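Local atomic coordinates of MerB2 (Bacillus megaterium, PDB entry 5C17), a protein that probably acts as an alkylmercury lyase, cleaving the carbon-mercury bond of organomercurials, and binds a mercury(II) ion. Residues A[109-114]-A[196-201]; A[114-119]-A[134-139]; A[102-107]-A[149-154]. All blocks are in the same frame, centred on the assembly; numbering follows the deposited sequence. Where two conformers were deposited one is given.

Contact 1: A[109-114]-A[196-201]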
ATOM      1  N   LEU A 109      -3.836  -3.081   4.309  1.00 10.66           N
ATOM      2  CA  LEU A 109      -5.030  -2.267   4.100  1.00 11.44           C
ATOM      3  C   LEU A 109      -6.263  -2.888   4.764  1.00 12.30           C
ATOM      4  O   LEU A 109      -7.161  -2.172   5.195  1.00 12.52           O
ATOM      5  CB  LEU A 109      -5.251  -2.017   2.608  1.00 10.92           C
ATOM      6  CG  LEU A 109      -4.247  -1.081   1.941  1.00 11.32           C
ATOM      7  CD1 LEU A 109      -4.365  -1.149   0.430  1.00 11.67           C
ATOM      8  CD2 LEU A 109      -4.429   0.346   2.428  1.00 12.19           C
ATOM      9  N   SER A 110      -6.327  -4.210   4.833  1.00 12.76           N
ATOM     10  CA  SER A 110      -7.429  -4.875   5.518  1.00 13.86           C
ATOM     11  C   SER A 110      -7.480  -4.416   6.970  1.00 13.48           C
ATOM     12  O   SER A 110      -8.531  -4.041   7.500  1.00 14.53           O
ATOM     13  CB  SER A 110      -7.265  -6.400   5.449  1.00 14.82           C
ATOM     14  OG  SER A 110      -8.268  -7.060   6.204  1.00 16.74           O
ATOM     15  N   THR A 111      -6.322  -4.438   7.615  1.00 13.06           N
ATOM     16  CA  THR A 111      -6.202  -4.020   8.999  1.00 13.53           C
ATOM     17  C   THR A 111      -6.479  -2.536   9.140  1.00 13.76           C
ATOM     18  O   THR A 111      -7.252  -2.120  10.007  1.00 15.33           O
ATOM     19  CB  THR A 111      -4.804  -4.352   9.510  1.00 15.05           C
ATOM     20  OG1 THR A 111      -4.620  -5.761   9.383  1.00 16.69           O
ATOM     21  CG2 THR A 111      -4.619  -3.911  10.960  1.00 15.76           C
ATOM     22  N   ALA A 112      -5.872  -1.724   8.281  1.00 13.83           N
ATOM     23  CA  ALA A 112      -6.000  -0.277   8.410  1.00 14.29           C
ATOM     24  C   ALA A 112      -7.440   0.192   8.193  1.00 14.53           C
ATOM     25  O   ALA A 112      -7.904   1.110   8.863  1.00 16.47           O
ATOM     26  CB  ALA A 112      -5.055   0.416   7.442  1.00 14.77           C
ATOM     27  N   LEU A 113      -8.137  -0.439   7.252  1.00 14.48           N
ATOM     28  CA  LEU A 113      -9.503  -0.049   6.909  1.00 15.06           C
ATOM     29  C   LEU A 113     -10.552  -0.792   7.729  1.00 15.96           C
ATOM     30  O   LEU A 113     -11.753  -0.520   7.596  1.00 17.52           O
ATOM     31  CB  LEU A 113      -9.758  -0.269   5.419  1.00 16.20           C
ATOM     32  CG  LEU A 113      -8.939   0.613   4.480  1.00 17.04           C
ATOM     33  CD1 LEU A 113      -9.088   0.146   3.038  1.00 18.01           C
ATOM     34  CD2 LEU A 113      -9.373   2.070   4.624  1.00 19.65           C
ATOM     35  N   VAL A 114     -10.088  -1.683   8.605  1.00 15.29           N
ATOM     36  CA  VAL A 114     -10.961  -2.487   9.460  1.00 15.88           C
ATOM     37  C   VAL A 114     -12.019  -3.211   8.644  1.00 15.12           C
ATOM     38  O   VAL A 114     -13.231  -3.016   8.848  1.00 16.50           O
ATOM     39  CB  VAL A 114     -11.654  -1.634  10.540  1.00 17.43           C
ATOM     40  CG1 VAL A 114     -12.183  -2.547  11.648  1.00 18.17           C
ATOM     41  CG2 VAL A 114     -10.683  -0.595  11.108  1.00 18.86           C
ATOM     42  N   GLN A 196       2.358 -11.384   9.421  1.00 13.88           N
ATOM     43  CA  GLN A 196       3.146 -10.185   9.700  1.00 15.84           C
ATOM     44  C   GLN A 196       2.654  -8.995   8.856  1.00 14.43           C
ATOM     45  O   GLN A 196       2.568  -7.867   9.352  1.00 15.48           O
ATOM     46  CB  GLN A 196       4.641 -10.455   9.468  1.00 19.06           C
ATOM     47  CG  GLN A 196       5.228 -11.425  10.496  1.00 21.86           C
ATOM     48  CD  GLN A 196       6.517 -12.194  10.085  1.00 23.88           C
ATOM     49  OE1 GLN A 196       7.059 -12.078   8.969  1.00 22.62           O
ATOM     50  NE2 GLN A 196       7.007 -12.993  11.030  1.00 25.50           N
ATOM     51  N   ALA A 197       2.310  -9.235   7.593  1.00 13.03           N
ATOM     52  CA  ALA A 197       1.830  -8.154   6.732  1.00 12.99           C
ATOM     53  C   ALA A 197       0.517  -7.590   7.265  1.00 12.76           C
ATOM     54  O   ALA A 197       0.299  -6.383   7.236  1.00 12.90           O
ATOM     55  CB  ALA A 197       1.679  -8.630   5.299  1.00 12.89           C
ATOM     56  N   LEU A 198      -0.358  -8.456   7.763  1.00 12.45           N
ATOM     57  CA  LEU A 198      -1.591  -7.977   8.378  1.00 13.37           C
ATOM     58  C   LEU A 198      -1.297  -7.027   9.517  1.00 13.52           C
ATOM     59  O   LEU A 198      -1.934  -5.986   9.651  1.00 14.31           O
ATOM     60  CB  LEU A 198      -2.436  -9.139   8.883  1.00 14.40           C
ATOM     61  CG  LEU A 198      -3.324  -9.823   7.861  1.00 14.98           C
ATOM     62  CD1 LEU A 198      -3.887 -11.107   8.434  1.00 16.80           C
ATOM     63  CD2 LEU A 198      -4.452  -8.894   7.436  1.00 15.54           C
ATOM     64  N   SER A 199      -0.327  -7.387  10.351  1.00 14.02           N
ATOM     65  CA  SER A 199      -0.021  -6.572  11.519  1.00 16.17           C
ATOM     66  C   SER A 199       0.554  -5.204  11.127  1.00 16.06           C
ATOM     67  O   SER A 199       0.468  -4.248  11.892  1.00 16.41           O
ATOM     68  CB  SER A 199       0.946  -7.308  12.442  1.00 19.73           C
ATOM     69  OG  SER A 199       2.258  -7.190  11.957  1.00 23.96           O
ATOM     70  N   PHE A 200       1.115  -5.095   9.927  1.00 15.24           N
ATOM     71  CA  PHE A 200       1.668  -3.820   9.490  1.00 14.71           C
ATOM     72  C   PHE A 200       0.592  -2.728   9.411  1.00 14.12           C
ATOM     73  O   PHE A 200       0.898  -1.555   9.511  1.00 15.22           O
ATOM     74  CB  PHE A 200       2.325  -3.952   8.122  1.00 16.50           C
ATOM     75  CG  PHE A 200       3.753  -4.432   8.159  1.00 17.51           C
ATOM     76  CD1 PHE A 200       4.267  -5.124   9.245  1.00 18.92           C
ATOM     77  CD2 PHE A 200       4.587  -4.166   7.091  1.00 19.19           C
ATOM     78  CE1 PHE A 200       5.599  -5.545   9.247  1.00 19.72           C
ATOM     79  CE2 PHE A 200       5.915  -4.587   7.088  1.00 20.05           C
ATOM     80  CZ  PHE A 200       6.413  -5.276   8.163  1.00 20.29           C
ATOM     81  N   GLY A 201      -0.665  -3.118   9.246  1.00 14.13           N
ATOM     82  CA  GLY A 201      -1.737  -2.141   9.191  1.00 13.91           C
ATOM     83  C   GLY A 201      -1.871  -1.362  10.480  1.00 12.37           C
ATOM     84  O   GLY A 201      -2.398  -0.256  10.466  1.00 13.35           O
TER
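The peptide carbonyl of Leu198 is the flat group at the centre of this contact, and Thr111 OG1 and Gly201 N approach its oxygen from opposite faces of its plane. Thr111 OG1 donates to Leu198 O over 2.7 Å, tilted 34° out of that plane; the Gly201 N bond, at 3.2 Å, is the helix's own. Two donors thus grip one buried oxygen. With its OG1 beside the backbone N and its CG2 anti to that N (chi1 -59°), Thr111 turns the hydroxyl toward Leu198 while its methyl lies against the backbone of Gly201, CG2 to C 3.8 Å. Leu198 CD2 comes alongside, 3.7 Å from Thr111 OG1, and its other neighbour here is Ser110 CB.

The lack of a side chain at Gly201 allows this closeness: a CB would lie only 2.4 Å from Thr111 CB, a clash. Accordingly the CA atoms of Ala112 and Gly201 approach to 4.7 Å, and the short helical segments run roughly parallel, 32° between their directions, their axes 7.0 Å apart.

The contact joins the end of helix 103-113, closed by a Schellman motif at Val114, to helix 194-207. Leu109 and Leu113 turn to Phe30 of helix 22-34, whereas Ala197 and Phe200 pack on Met192 of strand 190-192.

Contact 2: A[114-119]-A[134-139]; sequences VADVDI and VRNGKL
In a salt bridge, Arg135 grips Asp118 end-on, with NH1 and NH2 both directed at the single oxygen OD1. The shorter arm, Arg135 NH2 to Asp118 OD1 at 2.7 Å, uses the syn lone pair, while NH1 meets the oxygen nearly along its C-O axis; Asp118 OD1 lies in the guanidinium plane. The chain bends at chi2 (-70°); Arg135 NH1 also donates to Val134 O at 2.9 Å, from above that carbonyl's plane, and weakly to Val117 O.

Asp116 works at the turn. Its CG lies beside the backbone N (chi1 -72°), which brings OD1 to Asn136 N at 2.9 Å, met on the syn side but 32° out of the carboxylate plane. A water bridges the same carboxylate to Gly137 N.

On the other face, Val117 and Val134 lie side by side, in the conformer given CG2 to CG2 3.8 Å, and pack against Ser110 of helix 103-113. Their backbones form an antiparallel hydrogen-bonded pair with Val134 N donating to Val117 O at 3.0 Å. This is the open end of the beta hairpin 117-122/129-135, where a type I' turn from Arg135 to Lys138 starts the next hairpin of the antiparallel meander.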
ATOM      1  N   VAL A 114     -10.088  -1.683   8.605  1.00 15.29           N
ATOM      2  CA  VAL A 114     -10.961  -2.487   9.460  1.00 15.88           C
ATOM      3  C   VAL A 114     -12.019  -3.211   8.644  1.00 15.12           C
ATOM      4  O   VAL A 114     -13.231  -3.016   8.848  1.00 16.50           O
ATOM      5  CB  VAL A 114     -11.654  -1.634  10.540  1.00 17.43           C
ATOM      6  CG1 VAL A 114     -12.183  -2.547  11.648  1.00 18.17           C
ATOM      7  CG2 VAL A 114     -10.683  -0.595  11.108  1.00 18.86           C
ATOM      8  N   ALA A 115     -11.562  -4.028   7.711  1.00 14.88           N
ATOM      9  CA  ALA A 115     -12.444  -4.575   6.704  1.00 14.58           C
ATOM     10  C   ALA A 115     -11.991  -5.952   6.270  1.00 14.38           C
ATOM     11  O   ALA A 115     -10.829  -6.147   5.948  1.00 15.78           O
ATOM     12  CB  ALA A 115     -12.466  -3.653   5.496  1.00 15.58           C
ATOM     13  N   ASP A 116     -12.912  -6.904   6.218  1.00 13.23           N
ATOM     14  CA  ASP A 116     -12.617  -8.167   5.567  1.00 12.97           C
ATOM     15  C   ASP A 116     -12.202  -7.898   4.118  1.00 12.70           C
ATOM     16  O   ASP A 116     -12.671  -6.940   3.496  1.00 14.31           O
ATOM     17  CB  ASP A 116     -13.845  -9.077   5.544  1.00 14.36           C
ATOM     18  CG  ASP A 116     -14.194  -9.649   6.903  1.00 16.77           C
ATOM     19  OD1 ASP A 116     -13.477  -9.384   7.882  1.00 16.24           O
ATOM     20  OD2 ASP A 116     -15.187 -10.396   6.963  1.00 20.24           O
ATOM     21  N   VAL A 117     -11.340  -8.745   3.576  0.51 11.52           N
ATOM     22  CA  VAL A 117     -10.936  -8.598   2.190  0.51 11.19           C
ATOM     23  C   VAL A 117     -10.839  -9.941   1.493  0.51 10.68           C
ATOM     24  O   VAL A 117     -10.639 -10.977   2.130  0.51 11.78           O
ATOM     25  CB  VAL A 117      -9.589  -7.849   2.045  0.51 12.33           C
ATOM     26  CG1 VAL A 117      -9.698  -6.439   2.600  0.51 13.82           C
ATOM     27  CG2 VAL A 117      -8.459  -8.608   2.726  0.51 12.48           C
ATOM     28  N   ASP A 118     -11.006  -9.896   0.175  1.00 10.80           N
ATOM     29  CA  ASP A 118     -10.666 -11.000  -0.714  1.00 11.21           C
ATOM     30  C   ASP A 118      -9.583 -10.430  -1.615  1.00 10.45           C
ATOM     31  O   ASP A 118      -9.794  -9.420  -2.278  1.00 11.61           O
ATOM     32  CB  ASP A 118     -11.831 -11.456  -1.594  1.00 13.83           C
ATOM     33  CG  ASP A 118     -13.008 -12.032  -0.812  1.00 18.58           C
ATOM     34  OD1 ASP A 118     -12.927 -12.230   0.410  1.00 18.35           O
ATOM     35  OD2 ASP A 118     -14.030 -12.329  -1.459  1.00 23.53           O
ATOM     36  N   ILE A 119      -8.458 -11.118  -1.678  1.00  9.34           N
ATOM     37  CA  ILE A 119      -7.289 -10.691  -2.431  1.00  9.19           C
ATOM     38  C   ILE A 119      -7.018 -11.671  -3.555  1.00  9.33           C
ATOM     39  O   ILE A 119      -7.006 -12.882  -3.328  1.00  9.52           O
ATOM     40  CB  ILE A 119      -6.022 -10.662  -1.508  1.00 10.03           C
ATOM     41  CG1 ILE A 119      -6.234  -9.684  -0.350  1.00 10.31           C
ATOM     42  CG2 ILE A 119      -4.740 -10.344  -2.306  1.00  9.99           C
ATOM     43  CD1 ILE A 119      -5.341  -9.946   0.834  1.00 11.61           C
ATOM     44  N   VAL A 134      -9.351 -12.672   4.275  1.00 11.75           N
ATOM     45  CA  VAL A 134      -9.230 -12.318   5.677  1.00 12.01           C
ATOM     46  C   VAL A 134     -10.632 -12.105   6.226  1.00 12.72           C
ATOM     47  O   VAL A 134     -11.437 -11.399   5.612  1.00 13.52           O
ATOM     48  CB  VAL A 134      -8.395 -11.040   5.861  1.00 12.33           C
ATOM     49  CG1 VAL A 134      -8.218 -10.729   7.342  1.00 14.85           C
ATOM     50  CG2 VAL A 134      -7.023 -11.169   5.179  1.00 13.39           C
ATOM     51  N   ARG A 135     -10.913 -12.732   7.368  1.00 13.94           N
ATOM     52  CA  ARG A 135     -12.216 -12.655   8.011  1.00 14.86           C
ATOM     53  C   ARG A 135     -11.999 -12.341   9.501  1.00 15.66           C
ATOM     54  O   ARG A 135     -11.373 -13.122  10.232  1.00 16.07           O
ATOM     55  CB  ARG A 135     -12.969 -13.977   7.842  1.00 16.57           C
ATOM     56  CG  ARG A 135     -13.262 -14.395   6.407  1.00 17.46           C
ATOM     57  CD  ARG A 135     -14.301 -13.507   5.768  1.00 18.43           C
ATOM     58  NE  ARG A 135     -14.601 -13.888   4.389  1.00 18.87           N
ATOM     59  CZ  ARG A 135     -14.052 -13.337   3.310  1.00 18.29           C
ATOM     60  NH1 ARG A 135     -13.144 -12.376   3.426  1.00 16.17           N
ATOM     61  NH2 ARG A 135     -14.405 -13.760   2.099  1.00 19.48           N
ATOM     62  N   ASN A 136     -12.497 -11.187   9.943  1.00 16.29           N
ATOM     63  CA  ASN A 136     -12.306 -10.730  11.328  0.53 16.53           C
ATOM     64  C   ASN A 136     -10.853 -10.774  11.772  1.00 16.14           C
ATOM     65  O   ASN A 136     -10.535 -11.177  12.886  1.00 17.29           O
ATOM     66  CB  ASN A 136     -13.179 -11.536  12.295  0.53 18.33           C
ATOM     67  CG  ASN A 136     -14.616 -11.145  12.207  0.53 19.47           C
ATOM     68  OD1 ASN A 136     -14.944 -10.167  11.541  0.53 18.50           O
ATOM     69  ND2 ASN A 136     -15.487 -11.884  12.883  0.53 21.67           N
ATOM     70  N   GLY A 137      -9.965 -10.347  10.888  1.00 14.87           N
ATOM     71  CA  GLY A 137      -8.555 -10.240  11.200  1.00 15.90           C
ATOM     72  C   GLY A 137      -7.763 -11.519  11.067  1.00 15.99           C
ATOM     73  O   GLY A 137      -6.552 -11.507  11.258  1.00 17.09           O
ATOM     74  N   LYS A 138      -8.436 -12.613  10.721  1.00 14.89           N
ATOM     75  CA  LYS A 138      -7.795 -13.924  10.656  1.00 15.05           C
ATOM     76  C   LYS A 138      -7.698 -14.363   9.203  1.00 15.21           C
ATOM     77  O   LYS A 138      -8.648 -14.226   8.439  1.00 15.70           O
ATOM     78  CB  LYS A 138      -8.614 -14.943  11.442  1.00 16.19           C
ATOM     79  CG  LYS A 138      -7.948 -16.289  11.630  1.00 18.36           C
ATOM     80  CD  LYS A 138      -8.835 -17.199  12.455  1.00 20.87           C
ATOM     81  CE  LYS A 138      -8.087 -18.444  12.922  1.00 24.94           C
ATOM     82  NZ  LYS A 138      -7.842 -19.379  11.801  1.00 27.85           N
ATOM     83  N   LEU A 139      -6.549 -14.893   8.814  1.00 14.12           N
ATOM     84  CA  LEU A 139      -6.413 -15.465   7.494  1.00 13.59           C
ATOM     85  C   LEU A 139      -7.365 -16.649   7.383  1.00 15.54           C
ATOM     86  O   LEU A 139      -7.404 -17.504   8.262  1.00 18.25           O
ATOM     87  CB  LEU A 139      -4.978 -15.915   7.257  1.00 14.28           C
ATOM     88  CG  LEU A 139      -4.000 -14.744   7.120  1.00 15.40           C
ATOM     89  CD1 LEU A 139      -2.571 -15.211   7.381  1.00 17.62           C
ATOM     90  CD2 LEU A 139      -4.114 -14.067   5.740  1.00 16.42           C
TER
HETATM   91  O   HOH W   1     -10.957  -8.750   8.720  1.00 19.91           O
HETATM   92  O   HOH W   2     -14.727  -7.968  10.016  1.00 27.95           O
HETATM   93  O   HOH W   3     -16.092 -11.475   9.099  1.00 32.19           O

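Contact 3: A[102-107]-A[149-154]; sequences CAISTL and IWTVPF. With HG (mercury (II) ion), chain B; DTV ((2S,3S)-1,4-dimercaptobutane-2,3-diol), chain D.
Ile104 reaches from its helix to three residues of the other segment, and successive carbons of its longer branch meet different partners. CG1 packs on Ile149 CG2 at 3.8 Å, the two isoleucines crossing obliquely. Held beside the backbone N (chi1 -68°), CG1 carries CD1 outward to Thr151 OG1 and to the edge of the Phe154 ring, 4.0 Å from CZ. Ala103 CB meets Ile149 CG1 at 3.9 Å, and Leu107 slides past Ile149 in the opposite direction. No hydrogen bond crosses; helix 103-113 rests by apolar packing on strand 148-151, the middle strand of a three-stranded antiparallel sheet, at 116° between the short segments.

The start of the helix contributes Cys102 to the mercury site. Cys102 is its N-cap, SG accepting from Ser105 N at 3.5 Å while binding mercury at 2.4 Å; Cys165, a water and S4 of the dithiol complete the metal's partners. Phe154 lays one face against that dithiol, with C1 3.7 Å above the ring plane toward its rim, and meets Phe10 edge-to-face. An alanine at Phe154 is likely to leave the dithiol carbons without this aromatic wall and to open a gap beside Ile104 CD1.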
ATOM      1  N   CYS A 102       1.053  -3.217  -3.769  1.00  8.85           N
ATOM      2  CA  CYS A 102       1.952  -4.350  -3.583  1.00  8.30           C
ATOM      3  C   CYS A 102       1.313  -5.388  -2.671  1.00  8.77           C
ATOM      4  O   CYS A 102       0.245  -5.181  -2.095  1.00  9.04           O
ATOM      5  CB  CYS A 102       3.295  -3.897  -3.000  1.00  8.96           C
ATOM      6  SG  CYS A 102       3.208  -3.439  -1.251  1.00 11.74           S
ATOM      7  N   ALA A 103       2.016  -6.497  -2.513  1.00  8.98           N
ATOM      8  CA  ALA A 103       1.544  -7.608  -1.691  1.00  8.88           C
ATOM      9  C   ALA A 103       1.317  -7.197  -0.242  1.00  8.57           C
ATOM     10  O   ALA A 103       0.344  -7.603   0.388  1.00 10.05           O
ATOM     11  CB  ALA A 103       2.540  -8.732  -1.750  1.00 10.30           C
ATOM     12  N   ILE A 104       2.234  -6.424   0.313  1.00  9.45           N
ATOM     13  CA  ILE A 104       2.061  -6.009   1.706  1.00  9.01           C
ATOM     14  C   ILE A 104       0.790  -5.178   1.844  1.00  9.46           C
ATOM     15  O   ILE A 104       0.022  -5.381   2.792  1.00 10.51           O
ATOM     16  CB  ILE A 104       3.277  -5.244   2.235  1.00 10.38           C
ATOM     17  CG1 ILE A 104       4.482  -6.191   2.345  1.00 10.36           C
ATOM     18  CG2 ILE A 104       2.964  -4.628   3.583  1.00 11.92           C
ATOM     19  CD1 ILE A 104       5.782  -5.490   2.690  1.00 11.74           C
ATOM     20  N   SER A 105       0.568  -4.248   0.913  1.00  9.10           N
ATOM     21  CA  SER A 105      -0.588  -3.372   0.959  0.66  8.88           C
ATOM     22  C   SER A 105      -1.889  -4.166   0.974  1.00  8.69           C
ATOM     23  O   SER A 105      -2.845  -3.786   1.639  1.00  9.80           O
ATOM     24  CB  SER A 105      -0.585  -2.394  -0.228  0.66 10.84           C
ATOM     25  OG  SER A 105       0.518  -1.508  -0.160  0.66 13.03           O
ATOM     26  N   THR A 106      -1.941  -5.269   0.214  1.00  8.44           N
ATOM     27  CA  THR A 106      -3.181  -6.064   0.170  1.00  9.17           C
ATOM     28  C   THR A 106      -3.670  -6.461   1.558  1.00 10.30           C
ATOM     29  O   THR A 106      -4.870  -6.561   1.796  1.00 11.97           O
ATOM     30  CB  THR A 106      -3.086  -7.375  -0.692  1.00  9.37           C
ATOM     31  OG1 THR A 106      -2.168  -8.323  -0.134  1.00  8.98           O
ATOM     32  CG2 THR A 106      -2.728  -7.070  -2.131  1.00  9.46           C
ATOM     33  N   LEU A 107      -2.729  -6.753   2.454  1.00  9.65           N
ATOM     34  CA  LEU A 107      -3.062  -7.231   3.793  1.00  9.82           C
ATOM     35  C   LEU A 107      -3.086  -6.087   4.801  1.00 10.68           C
ATOM     36  O   LEU A 107      -4.006  -5.984   5.626  1.00 11.60           O
ATOM     37  CB  LEU A 107      -2.084  -8.331   4.197  1.00 10.18           C
ATOM     38  CG  LEU A 107      -2.304  -9.640   3.418  1.00 11.18           C
ATOM     39  CD1 LEU A 107      -1.110 -10.532   3.505  1.00 12.11           C
ATOM     40  CD2 LEU A 107      -3.541 -10.384   3.886  1.00 12.93           C
ATOM     41  N   ILE A 149       5.582 -13.402   1.292  1.00  8.78           N
ATOM     42  CA  ILE A 149       5.889 -12.098   0.728  1.00  9.09           C
ATOM     43  C   ILE A 149       7.392 -11.836   0.786  1.00  9.92           C
ATOM     44  O   ILE A 149       8.055 -12.210   1.756  1.00 11.52           O
ATOM     45  CB  ILE A 149       5.135 -11.005   1.500  1.00  9.62           C
ATOM     46  CG1 ILE A 149       3.647 -11.099   1.160  1.00 10.33           C
ATOM     47  CG2 ILE A 149       5.681  -9.597   1.192  1.00 11.46           C
ATOM     48  CD1 ILE A 149       2.736 -10.220   2.019  1.00 12.06           C
ATOM     49  N   TRP A 150       7.910 -11.224  -0.274  1.00 10.40           N
ATOM     50  CA  TRP A 150       9.273 -10.740  -0.327  1.00 10.53           C
ATOM     51  C   TRP A 150       9.236  -9.241  -0.115  1.00 10.53           C
ATOM     52  O   TRP A 150       8.542  -8.530  -0.839  1.00 10.56           O
ATOM     53  CB  TRP A 150       9.871 -11.060  -1.684  1.00 12.13           C
ATOM     54  CG  TRP A 150      11.195 -10.445  -1.955  1.00 12.90           C
ATOM     55  CD1 TRP A 150      11.443  -9.297  -2.642  1.00 14.42           C
ATOM     56  CD2 TRP A 150      12.466 -10.956  -1.565  1.00 13.49           C
ATOM     57  NE1 TRP A 150      12.778  -9.051  -2.696  1.00 15.13           N
ATOM     58  CE2 TRP A 150      13.438 -10.062  -2.051  1.00 14.64           C
ATOM     59  CE3 TRP A 150      12.878 -12.080  -0.852  1.00 15.74           C
ATOM     60  CZ2 TRP A 150      14.802 -10.255  -1.841  1.00 17.73           C
ATOM     61  CZ3 TRP A 150      14.228 -12.273  -0.651  1.00 17.79           C
ATOM     62  CH2 TRP A 150      15.175 -11.363  -1.145  1.00 18.22           C
ATOM     63  N   THR A 151       9.986  -8.765   0.871  1.00 12.00           N
ATOM     64  CA  THR A 151      10.044  -7.356   1.210  1.00 13.36           C
ATOM     65  C   THR A 151      11.486  -6.863   1.173  1.00 13.43           C
ATOM     66  O   THR A 151      12.431  -7.656   1.187  1.00 14.16           O
ATOM     67  CB  THR A 151       9.409  -7.088   2.583  1.00 15.21           C
ATOM     68  OG1 THR A 151       9.279  -5.679   2.770  1.00 17.42           O
ATOM     69  CG2 THR A 151      10.227  -7.677   3.700  1.00 17.71           C
ATOM     70  N   VAL A 152      11.638  -5.547   1.094  1.00 13.60           N
ATOM     71  CA  VAL A 152      12.943  -4.912   1.075  1.00 14.28           C
ATOM     72  C   VAL A 152      13.014  -3.898   2.202  1.00 13.55           C
ATOM     73  O   VAL A 152      11.986  -3.492   2.744  1.00 13.66           O
ATOM     74  CB  VAL A 152      13.234  -4.221  -0.282  1.00 15.44           C
ATOM     75  CG1 VAL A 152      13.265  -5.250  -1.393  1.00 17.55           C
ATOM     76  CG2 VAL A 152      12.222  -3.114  -0.597  1.00 15.66           C
ATOM     77  N   PRO A 153      14.227  -3.455   2.553  1.00 14.61           N
ATOM     78  CA  PRO A 153      14.342  -2.481   3.641  1.00 15.90           C
ATOM     79  C   PRO A 153      13.563  -1.204   3.336  1.00 15.44           C
ATOM     80  O   PRO A 153      13.625  -0.685   2.227  1.00 16.10           O
ATOM     81  CB  PRO A 153      15.847  -2.215   3.706  1.00 17.47           C
ATOM     82  CG  PRO A 153      16.464  -3.454   3.175  1.00 17.58           C
ATOM     83  CD  PRO A 153      15.547  -3.913   2.090  1.00 16.29           C
ATOM     84  N   PHE A 154      12.815  -0.695   4.303  1.00 17.91           N
ATOM     85  CA  PHE A 154      12.072   0.504   4.064  1.00 19.64           C
ATOM     86  C   PHE A 154      13.066   1.682   4.257  1.00 20.76           C
ATOM     87  O   PHE A 154      14.007   1.636   4.983  1.00 22.22           O
ATOM     88  CB  PHE A 154      10.724   0.640   4.875  1.00 21.52           C
ATOM     89  CG  PHE A 154       9.615  -0.371   4.504  1.00 21.71           C
ATOM     90  CD1 PHE A 154       9.787  -1.354   3.545  1.00 21.27           C
ATOM     91  CD2 PHE A 154       8.380  -0.266   5.094  1.00 22.74           C
ATOM     92  CE1 PHE A 154       8.778  -2.235   3.234  1.00 22.15           C
ATOM     93  CE2 PHE A 154       7.362  -1.143   4.777  1.00 23.26           C
ATOM     94  CZ  PHE A 154       7.576  -2.131   3.848  1.00 22.54           C
TER
HETATM   95 HG    HG B 301       3.664  -1.124  -1.008  0.78 16.68          HG
HETATM   96  S1  DTV D 303       9.240   2.825   1.624  0.77 23.21           S
HETATM   97  C1  DTV D 303       7.828   1.798   2.032  0.77 22.49           C
HETATM   98  C2  DTV D 303       6.638   2.016   1.112  0.77 21.80           C
HETATM   99  O2  DTV D 303       6.952   1.587  -0.184  0.77 22.67           O
HETATM  100  C3  DTV D 303       5.373   1.275   1.558  0.77 22.61           C
HETATM  101  O3  DTV D 303       4.963   1.774   2.816  0.77 23.97           O
HETATM  102  C4  DTV D 303       5.555  -0.231   1.656  0.77 22.61           C
HETATM  103  S4  DTV D 303       4.002  -1.114   1.572  0.77 22.58           S
HETATM  104  O   HOH W   4       2.348   0.794  -0.187  1.00 25.08           O

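In the fold
Along the chain the segments come in the order 102-107, 109-114, 114-119, 134-139, 149-154 and 196-201, so contacts 1 and 3 alternate, while both segments of contact 2 fall between those of each. Helix 103-113 is common to contacts 1 and 3, whose centres lie about 11 Å apart; its start holds the metal site and its end meets helix 194-207. Contact 2, centred about 9 Å from contact 1 and 17 Å from contact 3, belongs to the large antiparallel sheet and is joined to contact 1 through Ser110 and Leu198. Leu107 also touches Ile119, Val134 and Ala197. One helix thus links the large sheet, the small sheet and helix 194-207 to the mercury pocket.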